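Local coordinates for protein copper-transporting ATPase PAA1, chloroplastic (Arabidopsis thaliana, PDB 5LBD) that uses ATP hydrolysis to carry monovalent copper across the plastid envelope into the stroma, this chain being its nucleotide-binding N-domain, at residues P5-V10 / K46-A51. The protein carries 2 engineered substitutions. Sequence-based numbering, arbitrary orientation. Where two conformers were deposited one is given.
Sequences PVVTEV and KAIVKA
Val7 meets the helix chiefly through its CG2 methyl, which sits over the turn between Ala47 and Ala51. Val7 CG2 lies 3.9 Å from Ala51 CB, with Val7 CB close to the same methyl, and 4.3 Å separates Val7 CG2 from Ile48 CG1. The helix atom closest to Val7 CG2 is Ala47 O, at 3.8 Å. The side-chain torsion accounts for this: CG1 is anti to the backbone N (chi1 169°), which leaves CG2 beside that nitrogen, on the helix side. One turn earlier, the methyl of Ala47 points at the residues leading into the strand. Ala47 CB touches Pro5 O at 3.4 Å, while the CB corner of the proline ring approaches more loosely. Helix 43-52 of the nucleotide-binding domain thus packs against the start of the outermost strand 7-11 of the antiparallel sheet and the residues before it, with 74° between the axes of segments 7-10 and 46-51. Phe130 of the adjacent strand 123-130 touches Val7, Ala47 and Ile48, joining the helix to the sheet beside the edge strand. After Val7, Thr8 and Glu9 both face Arg129 of strand 123-130, a classic beta bulge. The polar link across the contact is a water, which accepts from Val7 N at 3.1 Å and donates to Ala47 O at 2.8 Å. Ala47 O also takes the helical bond from Ala51 N, so the water is a second donor to a carbonyl already engaged within the helix.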
loop_
_atom_site.group_PDB
_atom_site.type_symbol
_atom_site.label_atom_id
_atom_site.label_comp_id
_atom_site.label_asym_id
_atom_site.label_seq_id
_atom_site.Cartn_x
_atom_site.Cartn_y
_atom_site.Cartn_z
ATOM N N PRO A 5 -4.659 9.633 -11.565
ATOM C CA PRO A 5 -5.042 9.173 -10.225
ATOM C C PRO A 5 -4.365 9.989 -9.139
ATOM O O PRO A 5 -3.178 10.328 -9.227
ATOM C CB PRO A 5 -4.590 7.707 -10.200
ATOM C CG PRO A 5 -3.615 7.578 -11.304
ATOM C CD PRO A 5 -3.998 8.571 -12.339
ATOM N N VAL A 6 -5.144 10.307 -8.106
ATOM C CA VAL A 6 -4.649 11.004 -6.927
ATOM C C VAL A 6 -5.205 10.313 -5.691
ATOM O O VAL A 6 -6.389 9.955 -5.647
ATOM C CB VAL A 6 -5.043 12.493 -6.936
ATOM C CG1 VAL A 6 -4.312 13.228 -5.834
ATOM C CG2 VAL A 6 -4.746 13.116 -8.281
ATOM N N VAL A 7 -4.352 10.146 -4.677
ATOM C CA VAL A 7 -4.813 9.625 -3.403
ATOM C C VAL A 7 -5.821 10.596 -2.829
ATOM O O VAL A 7 -5.566 11.807 -2.760
ATOM C CB VAL A 7 -3.632 9.418 -2.453
ATOM C CG1 VAL A 7 -4.115 9.134 -1.050
ATOM C CG2 VAL A 7 -2.742 8.285 -2.959
ATOM N N THR A 8 -6.988 10.088 -2.428
ATOM C CA THR A 8 -7.959 10.965 -1.787
ATOM C C THR A 8 -8.202 10.616 -0.332
ATOM O O THR A 8 -8.363 11.516 0.503
ATOM C CB THR A 8 -9.285 10.954 -2.552
ATOM O OG1 THR A 8 -9.812 9.630 -2.605
ATOM C CG2 THR A 8 -9.071 11.460 -3.955
ATOM N N GLU A 9 -8.202 9.337 0.002
ATOM C CA GLU A 9 -8.556 8.917 1.343
ATOM C C GLU A 9 -7.746 7.692 1.717
ATOM O O GLU A 9 -7.606 6.756 0.922
ATOM C CB GLU A 9 -10.041 8.609 1.454
ATOM C CG GLU A 9 -10.497 8.370 2.878
ATOM C CD GLU A 9 -12.002 8.146 2.980
ATOM O OE1 GLU A 9 -12.643 7.995 1.920
ATOM O OE2 GLU A 9 -12.549 8.144 4.110
ATOM N N VAL A 10 -7.238 7.696 2.941
ATOM C CA VAL A 10 -6.612 6.533 3.539
ATOM C C VAL A 10 -7.464 6.136 4.727
ATOM O O VAL A 10 -7.698 6.960 5.620
ATOM C CB VAL A 10 -5.167 6.808 3.975
ATOM C CG1 VAL A 10 -4.526 5.583 4.526
ATOM C CG2 VAL A 10 -4.346 7.326 2.784
ATOM N N LYS A 46 2.513 5.534 -8.667
ATOM C CA LYS A 46 3.123 6.852 -8.656
ATOM C C LYS A 46 2.319 7.825 -7.811
ATOM O O LYS A 46 2.891 8.727 -7.188
ATOM C CB LYS A 46 3.246 7.384 -10.066
ATOM C CG LYS A 46 4.275 6.594 -10.894
ATOM C CD LYS A 46 4.493 7.205 -12.262
ATOM C CE LYS A 46 5.336 8.464 -12.159
ATOM N NZ LYS A 46 6.011 8.801 -13.456
ATOM N N ALA A 47 0.999 7.685 -7.808
ATOM C CA ALA A 47 0.170 8.549 -6.971
ATOM C C ALA A 47 0.440 8.315 -5.490
ATOM O O ALA A 47 0.445 9.283 -4.711
ATOM C CB ALA A 47 -1.310 8.329 -7.289
ATOM N N ILE A 48 0.626 7.052 -5.076
ATOM C CA ILE A 48 0.991 6.745 -3.693
ATOM C C ILE A 48 2.335 7.383 -3.352
ATOM O O ILE A 48 2.493 8.048 -2.318
ATOM C CB ILE A 48 1.015 5.224 -3.480
ATOM C CG1 ILE A 48 -0.407 4.673 -3.581
ATOM C CG2 ILE A 48 1.580 4.891 -2.134
ATOM C CD1 ILE A 48 -0.452 3.187 -3.580
ATOM N N VAL A 49 3.329 7.189 -4.227
ATOM C CA VAL A 49 4.642 7.761 -4.001
ATOM C C VAL A 49 4.558 9.282 -3.830
ATOM O O VAL A 49 5.216 9.857 -2.962
ATOM C CB VAL A 49 5.586 7.335 -5.137
ATOM C CG1 VAL A 49 6.884 8.080 -5.057
ATOM C CG2 VAL A 49 5.802 5.861 -5.078
ATOM N N LYS A 50 3.804 9.961 -4.699
ATOM C CA LYS A 50 3.685 11.410 -4.632
ATOM C C LYS A 50 3.064 11.832 -3.309
ATOM O O LYS A 50 3.556 12.753 -2.647
ATOM C CB LYS A 50 2.830 11.898 -5.798
ATOM C CG LYS A 50 2.669 13.417 -5.862
ATOM C CD LYS A 50 1.846 13.890 -7.051
ATOM C CE LYS A 50 1.894 15.407 -7.155
ATOM N NZ LYS A 50 0.985 15.916 -8.212
ATOM N N ALA A 51 1.998 11.150 -2.911
ATOM C CA ALA A 51 1.285 11.532 -1.690
ATOM C C ALA A 51 2.159 11.328 -0.458
ATOM O O ALA A 51 2.039 12.076 0.520
ATOM C CB ALA A 51 -0.002 10.701 -1.565
HETATM O O HOH W 1 -1.502 11.242 -5.130
#